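Long-range contacts in uncharacterized ABC transporter solute-binding protein yclQ (Bacillus subtilis subsp. subtilis str. 168, PDB 3GFV), which binds ferric and iron-free petrobactin and its precursor 3,4-dihydroxybenzoic acid, as the solute-binding component of the YclNOPQ ABC transporter that takes up ferric-petrobactin: residues 41-49 / 66-74; 128-136 / 278-286. One frame throughout, in Å; residues are numbered along the deposited sequence. Where two conformers were deposited one is given.

Interaction 1 of 2, residues 41-49 / 66-74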
ATOM      1  N   ASP A  41       3.148  -6.798  -7.450  1.00 20.05           N
ATOM      2  CA  ASP A  41       2.432  -5.962  -6.496  1.00 21.79           C
ATOM      3  C   ASP A  41       2.736  -6.477  -5.091  1.00 21.30           C
ATOM      4  O   ASP A  41       2.377  -7.600  -4.764  1.00 22.07           O
ATOM      5  CB  ASP A  41       0.912  -6.020  -6.741  1.00 24.41           C
ATOM      6  CG  ASP A  41       0.147  -5.219  -5.711  1.00 25.09           C
ATOM      7  OD1 ASP A  41       0.356  -3.975  -5.680  1.00 24.66           O
ATOM      8  OD2 ASP A  41      -0.611  -5.825  -4.915  1.00 24.03           O
ATOM      9  N   PHE A  42       3.374  -5.661  -4.256  1.00 20.67           N
ATOM     10  CA  PHE A  42       3.809  -6.165  -2.944  1.00 19.75           C
ATOM     11  C   PHE A  42       2.653  -6.460  -1.990  1.00 20.67           C
ATOM     12  O   PHE A  42       2.763  -7.352  -1.138  1.00 21.28           O
ATOM     13  CB  PHE A  42       4.828  -5.234  -2.293  1.00 18.73           C
ATOM     14  CG  PHE A  42       6.181  -5.247  -2.970  1.00 21.70           C
ATOM     15  CD1 PHE A  42       6.676  -6.408  -3.542  1.00 23.40           C
ATOM     16  CD2 PHE A  42       6.971  -4.104  -3.011  1.00 25.50           C
ATOM     17  CE1 PHE A  42       7.930  -6.418  -4.166  1.00 26.36           C
ATOM     18  CE2 PHE A  42       8.232  -4.115  -3.610  1.00 29.13           C
ATOM     19  CZ  PHE A  42       8.706  -5.281  -4.189  1.00 28.64           C
ATOM     20  N   GLY A  43       1.551  -5.728  -2.131  1.00 18.47           N
ATOM     21  CA  GLY A  43       0.371  -6.031  -1.322  1.00 20.00           C
ATOM     22  C   GLY A  43      -0.087  -7.454  -1.601  1.00 22.70           C
ATOM     23  O   GLY A  43      -0.370  -8.245  -0.685  1.00 22.18           O
ATOM     24  N   SER A  44      -0.162  -7.785  -2.882  1.00 20.27           N
ATOM     25  CA  SER A  44      -0.617  -9.108  -3.291  1.00 19.77           C
ATOM     26  C   SER A  44       0.370 -10.147  -2.801  1.00 21.78           C
ATOM     27  O   SER A  44      -0.009 -11.244  -2.384  1.00 23.17           O
ATOM     28  CB  SER A  44      -0.731  -9.188  -4.815  1.00 19.20           C
ATOM     29  OG  SER A  44      -1.741  -8.325  -5.301  1.00 24.60           O
ATOM     30  N   LEU A  45       1.657  -9.817  -2.882  1.00 20.69           N
ATOM     31  CA  LEU A  45       2.672 -10.717  -2.351  1.00 19.49           C
ATOM     32  C   LEU A  45       2.460 -11.026  -0.865  1.00 22.04           C
ATOM     33  O   LEU A  45       2.615 -12.168  -0.428  1.00 21.77           O
ATOM     34  CB  LEU A  45       4.086 -10.151  -2.602  1.00 19.76           C
ATOM     35  CG  LEU A  45       5.249 -11.056  -2.169  1.00 21.67           C
ATOM     36  CD1 LEU A  45       5.216 -12.441  -2.872  1.00 20.87           C
ATOM     37  CD2 LEU A  45       6.580 -10.327  -2.445  1.00 22.66           C
ATOM     38  N   ASP A  46       2.098 -10.010  -0.084  1.00 20.82           N
ATOM     39  CA  ASP A  46       1.961 -10.217   1.348  1.00 20.51           C
ATOM     40  C   ASP A  46       0.667 -10.948   1.697  1.00 24.45           C
ATOM     41  O   ASP A  46       0.607 -11.654   2.709  1.00 24.29           O
ATOM     42  CB  ASP A  46       2.249  -8.930   2.185  1.00 19.25           C
ATOM     43  CG  ASP A  46       1.076  -7.944   2.271  1.00 24.23           C
ATOM     44  OD1 ASP A  46       1.348  -6.721   2.173  1.00 24.49           O
ATOM     45  OD2 ASP A  46      -0.095  -8.353   2.490  1.00 26.30           O
ATOM     46  N   THR A  47      -0.340 -10.827   0.832  1.00 22.97           N
ATOM     47  CA  THR A  47      -1.531 -11.662   0.982  1.00 21.43           C
ATOM     48  C   THR A  47      -1.156 -13.123   0.722  1.00 22.85           C
ATOM     49  O   THR A  47      -1.502 -13.991   1.506  1.00 22.09           O
ATOM     50  CB  THR A  47      -2.692 -11.202   0.080  1.00 20.64           C
ATOM     51  OG1 THR A  47      -3.154  -9.911   0.521  1.00 21.54           O
ATOM     52  CG2 THR A  47      -3.883 -12.204   0.125  1.00 22.53           C
ATOM     53  N   LEU A  48      -0.421 -13.391  -0.354  1.00 22.73           N
ATOM     54  CA  LEU A  48       0.037 -14.754  -0.597  1.00 26.59           C
ATOM     55  C   LEU A  48       0.809 -15.287   0.616  1.00 26.97           C
ATOM     56  O   LEU A  48       0.618 -16.432   1.036  1.00 26.58           O
ATOM     57  CB  LEU A  48       0.892 -14.793  -1.866  1.00 21.83           C
ATOM     58  CG  LEU A  48       0.153 -14.534  -3.174  1.00 26.93           C
ATOM     59  CD1 LEU A  48       1.154 -14.393  -4.330  1.00 24.71           C
ATOM     60  CD2 LEU A  48      -0.853 -15.650  -3.468  1.00 26.65           C
ATOM     61  N   ASP A  49       1.666 -14.449   1.200  1.00 27.14           N
ATOM     62  CA  ASP A  49       2.458 -14.864   2.352  1.00 24.66           C
ATOM     63  C   ASP A  49       1.572 -15.196   3.553  1.00 24.46           C
ATOM     64  O   ASP A  49       1.782 -16.208   4.219  1.00 29.50           O
ATOM     65  CB  ASP A  49       3.470 -13.790   2.755  1.00 27.20           C
ATOM     66  CG  ASP A  49       4.339 -14.225   3.924  1.00 30.95           C
ATOM     67  OD1 ASP A  49       5.223 -15.086   3.717  1.00 30.06           O
ATOM     68  OD2 ASP A  49       4.131 -13.716   5.054  1.00 33.96           O
ATOM     69  N   PRO A  66      10.321  -3.706   1.275  1.00 26.40           N
ATOM     70  CA  PRO A  66       9.987  -3.295   2.640  1.00 32.26           C
ATOM     71  C   PRO A  66      10.489  -4.350   3.623  1.00 33.85           C
ATOM     72  O   PRO A  66      10.542  -5.539   3.269  1.00 30.96           O
ATOM     73  CB  PRO A  66       8.457  -3.269   2.630  1.00 30.57           C
ATOM     74  CG  PRO A  66       8.085  -3.096   1.200  1.00 30.61           C
ATOM     75  CD  PRO A  66       9.131  -3.839   0.420  1.00 26.33           C
ATOM     76  N   LYS A  67      10.817  -3.928   4.840  1.00 35.50           N
ATOM     77  CA  LYS A  67      11.441  -4.810   5.812  1.00 36.58           C
ATOM     78  C   LYS A  67      10.619  -6.067   6.064  1.00 31.17           C
ATOM     79  O   LYS A  67      11.179  -7.151   6.183  1.00 27.00           O
ATOM     80  CB  LYS A  67      11.699  -4.091   7.137  1.00 42.40           C
ATOM     81  CG  LYS A  67      12.498  -4.947   8.119  1.00 52.35           C
ATOM     82  CD  LYS A  67      12.536  -4.359   9.523  1.00 60.89           C
ATOM     83  CE  LYS A  67      12.989  -5.414  10.532  1.00 69.07           C
ATOM     84  NZ  LYS A  67      13.136  -4.866  11.912  1.00 73.51           N
ATOM     85  N   TYR A  68       9.302  -5.908   6.159  1.00 26.46           N
ATOM     86  CA  TYR A  68       8.436  -7.039   6.468  1.00 31.92           C
ATOM     87  C   TYR A  68       8.494  -8.106   5.380  1.00 30.63           C
ATOM     88  O   TYR A  68       8.119  -9.246   5.636  1.00 27.74           O
ATOM     89  CB  TYR A  68       6.982  -6.605   6.774  1.00 36.43           C
ATOM     90  CG  TYR A  68       6.081  -6.326   5.578  1.00 27.62           C
ATOM     91  CD1 TYR A  68       5.036  -7.178   5.256  1.00 29.24           C
ATOM     92  CD2 TYR A  68       6.266  -5.196   4.791  1.00 24.38           C
ATOM     93  CE1 TYR A  68       4.197  -6.919   4.175  1.00 22.98           C
ATOM     94  CE2 TYR A  68       5.441  -4.931   3.709  1.00 30.44           C
ATOM     95  CZ  TYR A  68       4.407  -5.796   3.406  1.00 23.04           C
ATOM     96  OH  TYR A  68       3.600  -5.537   2.328  1.00 24.60           O
ATOM     97  N   LEU A  69       8.985  -7.744   4.193  1.00 28.45           N
ATOM     98  CA  LEU A  69       9.095  -8.701   3.077  1.00 27.09           C
ATOM     99  C   LEU A  69      10.519  -9.184   2.813  1.00 26.67           C
ATOM    100  O   LEU A  69      10.790  -9.795   1.776  1.00 25.59           O
ATOM    101  CB  LEU A  69       8.513  -8.090   1.794  1.00 27.05           C
ATOM    102  CG  LEU A  69       6.998  -7.863   1.845  1.00 26.05           C
ATOM    103  CD1 LEU A  69       6.486  -7.001   0.706  1.00 25.58           C
ATOM    104  CD2 LEU A  69       6.304  -9.239   1.854  1.00 25.75           C
ATOM    105  N   SER A  70      11.429  -8.930   3.744  1.00 23.49           N
ATOM    106  CA  SER A  70      12.857  -9.256   3.519  1.00 28.23           C
ATOM    107  C   SER A  70      13.138 -10.742   3.280  1.00 28.61           C
ATOM    108  O   SER A  70      14.137 -11.102   2.661  1.00 32.16           O
ATOM    109  CB  SER A  70      13.726  -8.744   4.679  1.00 39.48           C
ATOM    110  OG  SER A  70      13.293  -9.297   5.910  1.00 48.76           O
ATOM    111  N   LYS A  71      12.252 -11.601   3.764  1.00 27.65           N
ATOM    112  CA  LYS A  71      12.408 -13.039   3.552  1.00 31.01           C
ATOM    113  C   LYS A  71      12.514 -13.354   2.054  1.00 28.19           C
ATOM    114  O   LYS A  71      13.143 -14.328   1.654  1.00 30.60           O
ATOM    115  CB  LYS A  71      11.217 -13.782   4.158  1.00 32.11           C
ATOM    116  CG  LYS A  71       9.988 -13.735   3.269  1.00 39.82           C
ATOM    117  CD  LYS A  71       8.718 -13.953   4.063  1.00 51.89           C
ATOM    118  CE  LYS A  71       8.715 -15.307   4.729  1.00 57.99           C
ATOM    119  NZ  LYS A  71       7.548 -15.431   5.637  1.00 61.20           N
ATOM    120  N   PHE A  72      11.911 -12.507   1.226  1.00 28.30           N
ATOM    121  CA  PHE A  72      11.885 -12.758  -0.215  1.00 28.13           C
ATOM    122  C   PHE A  72      13.208 -12.471  -0.937  1.00 29.93           C
ATOM    123  O   PHE A  72      13.310 -12.656  -2.149  1.00 28.60           O
ATOM    124  CB  PHE A  72      10.695 -12.031  -0.853  1.00 27.72           C
ATOM    125  CG  PHE A  72       9.366 -12.661  -0.498  1.00 23.28           C
ATOM    126  CD1 PHE A  72       8.989 -13.857  -1.087  1.00 28.36           C
ATOM    127  CD2 PHE A  72       8.518 -12.073   0.424  1.00 27.66           C
ATOM    128  CE1 PHE A  72       7.776 -14.460  -0.759  1.00 26.86           C
ATOM    129  CE2 PHE A  72       7.311 -12.670   0.756  1.00 25.49           C
ATOM    130  CZ  PHE A  72       6.941 -13.868   0.154  1.00 26.41           C
ATOM    131  N   LYS A  73      14.225 -12.058  -0.185  1.00 31.39           N
ATOM    132  CA  LYS A  73      15.573 -11.914  -0.739  1.00 29.77           C
ATOM    133  C   LYS A  73      16.178 -13.290  -1.034  1.00 26.07           C
ATOM    134  O   LYS A  73      17.106 -13.421  -1.833  1.00 33.12           O
ATOM    135  CB  LYS A  73      16.480 -11.144   0.227  1.00 30.84           C
ATOM    136  CG  LYS A  73      16.000  -9.744   0.520  1.00 32.60           C
ATOM    137  CD  LYS A  73      16.997  -8.962   1.365  1.00 41.19           C
ATOM    138  CE  LYS A  73      16.500  -7.537   1.592  1.00 48.96           C
ATOM    139  NZ  LYS A  73      17.601  -6.593   1.940  1.00 58.43           N
ATOM    140  N   ASP A  74      15.650 -14.313  -0.371  1.00 29.80           N
ATOM    141  CA  ASP A  74      16.079 -15.695  -0.611  1.00 32.04           C
ATOM    142  C   ASP A  74      16.173 -15.987  -2.104  1.00 31.90           C
ATOM    143  O   ASP A  74      15.275 -15.648  -2.864  1.00 31.11           O
ATOM    144  CB  ASP A  74      15.095 -16.673   0.053  1.00 33.35           C
ATOM    145  CG  ASP A  74      15.647 -18.087   0.154  1.00 47.61           C
ATOM    146  OD1 ASP A  74      15.854 -18.754  -0.887  1.00 41.11           O
ATOM    147  OD2 ASP A  74      15.851 -18.543   1.297  1.00 59.33           O
TER
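In the amino-terminal lobe of this periplasmic-binding fold, helix 42-50 and the 3-10 segment 67-73 pack against each other, with F42, L45, D46 and D49 meeting P66, Y68, L69, K71 and F72. The polar centre of the contact is a short hydrogen bond from Y68 OH to D46 OD1, 2.5 Å long, which uses the anti lone pair of that oxygen. The carboxylate reaches it with CG set between the backbone N and the carbonyl carbon (chi1 81°). S283 OG also bonds to D46 OD1, while E282 N donates to D46 OD2, so this buried acid is held by several groups, and its position beside the start of a helix probably stabilises its negative charge. L69 CG lies over the centre of the Y68 ring, 3.6 Å above its plane. One residue before D46, L45 comes over a face of F72: its CD2 makes a CH-pi contact 4.0 Å from the ring centroid, only 17° off the ring normal. The opposite face of F72 carries K71 CG, so the ring is sandwiched between two aliphatic groups. Beyond that point K71 bends at chi3 (-61°), and its NZ forms a salt bridge of 3.0 Å with D49 OD1, meeting it on the syn side. At the other end, F42 CB touches L69 CD1 at 3.9 Å and the F42 ring meets P66. Strands 37-39, 57-60 and 78-79 are neighbours in one parallel sheet, so the contact joins the connections of two successive crossovers, the second made by a loop with a 3-10 segment.

Interaction 2 of 2, residues 128-136 / 278-286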
ATOM      1  N   TYR A 128     -11.574   2.417  -1.645  1.00 24.57           N
ATOM      2  CA  TYR A 128     -10.484   1.638  -1.072  1.00 21.78           C
ATOM      3  C   TYR A 128     -10.933   0.226  -0.619  1.00 23.96           C
ATOM      4  O   TYR A 128     -10.412  -0.777  -1.104  1.00 26.12           O
ATOM      5  CB  TYR A 128      -9.780   2.393   0.066  1.00 21.68           C
ATOM      6  CG  TYR A 128      -8.432   1.815   0.336  1.00 21.18           C
ATOM      7  CD1 TYR A 128      -7.275   2.456  -0.098  1.00 23.15           C
ATOM      8  CD2 TYR A 128      -8.306   0.583   0.971  1.00 25.42           C
ATOM      9  CE1 TYR A 128      -6.027   1.896   0.121  1.00 25.63           C
ATOM     10  CE2 TYR A 128      -7.076   0.019   1.192  1.00 25.54           C
ATOM     11  CZ  TYR A 128      -5.943   0.673   0.773  1.00 25.69           C
ATOM     12  OH  TYR A 128      -4.714   0.110   1.001  1.00 29.54           O
HETATM   13  N   MSE A 129     -11.893   0.153   0.294  1.00 23.47           N
HETATM   14  CA  MSE A 129     -12.234  -1.134   0.899  1.00 28.69           C
HETATM   15  C   MSE A 129     -12.890  -2.074  -0.103  1.00 26.88           C
HETATM   16  O   MSE A 129     -12.664  -3.287  -0.076  1.00 26.25           O
HETATM   17  CB  MSE A 129     -13.103  -0.935   2.146  1.00 28.11           C
HETATM   18  CG  MSE A 129     -12.307  -0.417   3.348  1.00 25.26           C
HETATM   19 SE   MSE A 129     -10.640  -1.406   3.636  0.70 32.24          SE
HETATM   20  CE  MSE A 129     -11.411  -3.117   4.272  1.00 27.24           C
ATOM     21  N   GLU A 130     -13.697  -1.526  -1.005  1.00 29.45           N
ATOM     22  CA  GLU A 130     -14.313  -2.350  -2.041  1.00 33.06           C
ATOM     23  C   GLU A 130     -13.232  -3.074  -2.845  1.00 28.29           C
ATOM     24  O   GLU A 130     -13.290  -4.295  -3.007  1.00 29.44           O
ATOM     25  CB  GLU A 130     -15.185  -1.501  -2.968  1.00 37.95           C
ATOM     26  CG  GLU A 130     -15.770  -2.256  -4.157  1.00 50.46           C
ATOM     27  CD  GLU A 130     -16.664  -1.379  -5.029  1.00 60.80           C
ATOM     28  OE1 GLU A 130     -16.362  -1.227  -6.233  1.00 66.08           O
ATOM     29  OE2 GLU A 130     -17.659  -0.832  -4.509  1.00 63.26           O
ATOM     30  N   SER A 131     -12.250  -2.316  -3.334  1.00 26.93           N
ATOM     31  CA  SER A 131     -11.178  -2.889  -4.151  1.00 24.91           C
ATOM     32  C   SER A 131     -10.262  -3.776  -3.303  1.00 24.59           C
ATOM     33  O   SER A 131      -9.810  -4.834  -3.772  1.00 23.49           O
ATOM     34  CB  SER A 131     -10.378  -1.798  -4.907  1.00 26.33           C
ATOM     35  OG  SER A 131      -9.731  -0.943  -3.993  1.00 31.12           O
ATOM     36  N   PHE A 132      -9.992  -3.360  -2.065  1.00 22.74           N
ATOM     37  CA  PHE A 132      -9.179  -4.156  -1.137  1.00 24.60           C
ATOM     38  C   PHE A 132      -9.817  -5.530  -0.926  1.00 25.37           C
ATOM     39  O   PHE A 132      -9.178  -6.567  -1.065  1.00 21.89           O
ATOM     40  CB  PHE A 132      -9.058  -3.451   0.214  1.00 20.09           C
ATOM     41  CG  PHE A 132      -8.214  -4.194   1.223  1.00 20.83           C
ATOM     42  CD1 PHE A 132      -6.831  -4.079   1.200  1.00 24.97           C
ATOM     43  CD2 PHE A 132      -8.804  -4.967   2.224  1.00 26.29           C
ATOM     44  CE1 PHE A 132      -6.044  -4.749   2.134  1.00 22.70           C
ATOM     45  CE2 PHE A 132      -8.025  -5.651   3.153  1.00 23.99           C
ATOM     46  CZ  PHE A 132      -6.631  -5.524   3.114  1.00 21.55           C
ATOM     47  N   LYS A 133     -11.089  -5.549  -0.574  1.00 23.10           N
ATOM     48  CA  LYS A 133     -11.731  -6.851  -0.382  1.00 24.69           C
ATOM     49  C   LYS A 133     -11.784  -7.665  -1.671  1.00 27.28           C
ATOM     50  O   LYS A 133     -11.570  -8.881  -1.661  1.00 25.51           O
ATOM     51  CB  LYS A 133     -13.116  -6.680   0.212  1.00 24.19           C
ATOM     52  CG  LYS A 133     -13.046  -6.125   1.627  1.00 25.58           C
ATOM     53  CD  LYS A 133     -14.439  -5.971   2.225  1.00 38.89           C
ATOM     54  CE  LYS A 133     -14.357  -5.890   3.737  1.00 41.58           C
ATOM     55  NZ  LYS A 133     -15.702  -5.699   4.334  1.00 48.07           N
ATOM     56  N   SER A 134     -12.059  -7.001  -2.785  1.00 24.44           N
ATOM     57  CA  SER A 134     -12.159  -7.726  -4.046  1.00 27.62           C
ATOM     58  C   SER A 134     -10.828  -8.374  -4.408  1.00 25.25           C
ATOM     59  O   SER A 134     -10.783  -9.518  -4.846  1.00 26.62           O
ATOM     60  CB  SER A 134     -12.659  -6.813  -5.159  1.00 31.76           C
ATOM     61  OG  SER A 134     -12.588  -7.479  -6.400  1.00 41.86           O
ATOM     62  N   ASP A 135      -9.735  -7.651  -4.193  1.00 22.91           N
ATOM     63  CA  ASP A 135      -8.404  -8.180  -4.519  1.00 18.79           C
ATOM     64  C   ASP A 135      -8.106  -9.405  -3.677  1.00 24.40           C
ATOM     65  O   ASP A 135      -7.649 -10.427  -4.209  1.00 23.10           O
ATOM     66  CB  ASP A 135      -7.320  -7.131  -4.250  1.00 18.86           C
ATOM     67  CG  ASP A 135      -7.320  -6.014  -5.285  1.00 27.26           C
ATOM     68  OD1 ASP A 135      -8.092  -6.112  -6.273  1.00 27.09           O
ATOM     69  OD2 ASP A 135      -6.551  -5.034  -5.098  1.00 25.44           O
ATOM     70  N   ALA A 136      -8.323  -9.286  -2.361  1.00 21.32           N
ATOM     71  CA  ALA A 136      -8.081 -10.398  -1.441  1.00 27.39           C
ATOM     72  C   ALA A 136      -8.939 -11.606  -1.810  1.00 29.21           C
ATOM     73  O   ALA A 136      -8.465 -12.748  -1.867  1.00 23.83           O
ATOM     74  CB  ALA A 136      -8.362  -9.961   0.031  1.00 21.25           C
ATOM     75  N   GLY A 278       1.327  -1.955   0.462  1.00 20.96           N
ATOM     76  CA  GLY A 278      -0.046  -1.622   0.799  1.00 20.36           C
ATOM     77  C   GLY A 278      -1.053  -2.435  -0.007  1.00 24.45           C
ATOM     78  O   GLY A 278      -0.748  -2.903  -1.105  1.00 23.11           O
ATOM     79  N   GLY A 279      -2.253  -2.593   0.542  1.00 21.51           N
ATOM     80  CA  GLY A 279      -3.350  -3.221  -0.176  1.00 19.67           C
ATOM     81  C   GLY A 279      -3.410  -4.719   0.019  1.00 19.67           C
ATOM     82  O   GLY A 279      -4.269  -5.353  -0.573  1.00 21.55           O
ATOM     83  N   GLY A 280      -2.529  -5.264   0.858  1.00 22.45           N
ATOM     84  CA  GLY A 280      -2.523  -6.686   1.171  1.00 18.59           C
ATOM     85  C   GLY A 280      -2.920  -6.974   2.605  1.00 22.16           C
ATOM     86  O   GLY A 280      -3.042  -6.070   3.423  1.00 20.74           O
ATOM     87  N   LEU A 281      -3.138  -8.243   2.932  1.00 21.73           N
ATOM     88  CA  LEU A 281      -3.593  -8.578   4.282  1.00 18.80           C
ATOM     89  C   LEU A 281      -2.560  -8.184   5.345  1.00 27.52           C
ATOM     90  O   LEU A 281      -2.914  -7.719   6.418  1.00 24.96           O
ATOM     91  CB  LEU A 281      -3.916 -10.071   4.401  1.00 21.59           C
ATOM     92  CG  LEU A 281      -5.009 -10.606   3.472  1.00 21.83           C
ATOM     93  CD1 LEU A 281      -5.139 -12.121   3.665  1.00 25.39           C
ATOM     94  CD2 LEU A 281      -6.367  -9.910   3.678  1.00 23.76           C
ATOM     95  N   GLU A 282      -1.276  -8.352   5.051  1.00 21.84           N
ATOM     96  CA  GLU A 282      -0.266  -8.037   6.055  1.00 21.88           C
ATOM     97  C   GLU A 282      -0.020  -6.538   6.138  1.00 19.67           C
ATOM     98  O   GLU A 282       0.027  -5.971   7.228  1.00 22.63           O
ATOM     99  CB  GLU A 282       1.049  -8.751   5.759  1.00 21.64           C
ATOM    100  CG  GLU A 282       0.872 -10.265   5.709  1.00 22.65           C
ATOM    101  CD  GLU A 282       2.153 -11.048   5.492  1.00 26.37           C
ATOM    102  OE1 GLU A 282       3.163 -10.456   5.085  1.00 28.58           O
ATOM    103  OE2 GLU A 282       2.125 -12.288   5.735  1.00 28.87           O
ATOM    104  N   SER A 283       0.138  -5.901   4.983  1.00 21.13           N
ATOM    105  CA  SER A 283       0.413  -4.467   4.979  1.00 20.82           C
ATOM    106  C   SER A 283      -0.759  -3.698   5.601  1.00 22.44           C
ATOM    107  O   SER A 283      -0.540  -2.761   6.368  1.00 19.21           O
ATOM    108  CB  SER A 283       0.784  -3.942   3.578  1.00 21.95           C
ATOM    109  OG  SER A 283      -0.072  -4.425   2.559  1.00 22.31           O
HETATM  110  N   MSE A 284      -1.997  -4.120   5.324  1.00 19.84           N
HETATM  111  CA  MSE A 284      -3.146  -3.419   5.900  1.00 21.72           C
HETATM  112  C   MSE A 284      -3.116  -3.566   7.427  1.00 20.35           C
HETATM  113  O   MSE A 284      -3.353  -2.606   8.172  1.00 21.06           O
HETATM  114  CB  MSE A 284      -4.447  -3.967   5.324  1.00 21.01           C
HETATM  115  CG  MSE A 284      -5.701  -3.516   6.037  1.00 19.99           C
HETATM  116 SE   MSE A 284      -6.046  -1.573   5.954  0.70 30.22          SE
HETATM  117  CE  MSE A 284      -6.982  -1.450   4.263  1.00 30.72           C
ATOM    118  N   THR A 285      -2.862  -4.784   7.885  1.00 22.82           N
ATOM    119  CA  THR A 285      -2.806  -5.058   9.317  1.00 23.25           C
ATOM    120  C   THR A 285      -1.783  -4.160  10.003  1.00 22.62           C
ATOM    121  O   THR A 285      -2.067  -3.549  11.040  1.00 23.91           O
ATOM    122  CB  THR A 285      -2.503  -6.528   9.578  1.00 26.84           C
ATOM    123  OG1 THR A 285      -3.611  -7.305   9.105  1.00 27.51           O
ATOM    124  CG2 THR A 285      -2.329  -6.765  11.056  1.00 27.54           C
ATOM    125  N   GLN A 286      -0.611  -4.067   9.390  0.70 20.94           N
ATOM    126  CA  GLN A 286       0.444  -3.209   9.893  0.70 21.84           C
ATOM    127  C   GLN A 286       0.005  -1.750   9.917  0.70 21.66           C
ATOM    128  O   GLN A 286       0.204  -1.048  10.917  0.70 22.35           O
ATOM    129  CB  GLN A 286       1.699  -3.332   9.032  0.70 19.43           C
ATOM    130  CG  GLN A 286       2.822  -2.463   9.581  0.70 21.49           C
ATOM    131  CD  GLN A 286       4.027  -2.414   8.672  0.70 28.86           C
ATOM    132  OE1 GLN A 286       4.517  -3.443   8.190  0.70 26.49           O
ATOM    133  NE2 GLN A 286       4.515  -1.208   8.435  0.70 22.01           N
TER
HETATM  134  O   HOH W   1      -3.504  -1.580   2.826  1.00 28.09           O
HETATM  135  O   HOH W   2      -6.378  -7.142  -0.443  1.00 24.12           O
HETATM  136  O   HOH W   3      -4.663  -5.418  -3.293  1.00 22.18           O
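The carbonyl oxygen G279 O, which lies against the F132 ring, accepts hydrogen bonds from two waters that link it to helix 128-142. Water 2 donates to G279 O at 2.8 Å and to the backbone F132 O at 2.9 Å. Water 3 stands 2.7 Å from G279 O and also reaches D135 OD2, although it has more acceptors around it than protons to give. A further bridge is made by water 1, which accepts from G279 N at 2.8 Å and is hydrogen-bonded to Y128 OH. G278 and G279 both have positive phi, and at their backbone angles a side chain would jam against the preceding carbonyl oxygen; G280, the N-cap residue of helix 281-296, donates its N-H to S283 OG.

Next to these waters the contact turns apolar. With CG anti to the backbone N (chi1 -179°), F132 extends from its helix into the glycine turn. G280 O lies in the plane of the ring, at its edge, 3.5 Å from F132 CE1. One face takes M284, present as selenomethionine, whose chain bends at chi2 and chi3 to bring CE over the ring centre, 4.0 Å from the centroid and 11° off the normal. This is a CH-pi contact, and SE lies higher above the same face in a more distant Met-aromatic relation. Water 2 covers the opposite face, offset toward the rim. M284 CE also presses on Y128 CE2 at 3.4 Å and touches M129 SE, while A136 CB meets L281 CD2 at 4.2 Å. No hydrogen bond joins the segments directly: direct contact is mainly aromatic and methyl packing, and the polar links all pass through water, which satisfies the backbone polar atoms of G279.

In the fold
Followed from the N terminus, interaction 1 closes first, a short loop of 16 residues that includes strand 57-60. Interaction 2 opens later and spans 141 residues, among them the long helix 146-170 and the mixed sheet, before the chain returns at 278-286. The two are in series and neither encloses nor crosses the other, yet they meet in space, their centres about 14 Å apart. Helix 42-50, part of interaction 1, touches the start of helix 281-296 from interaction 2: T47 OG1 bonds to L281 N, and D49 OD2 lies so near E282 OE2 that a shared proton is possible. Early parallel-sheet elements are thus joined to the C-terminal helix 281-296 and to helix 128-142, which helix 42-50 also touches directly at I139.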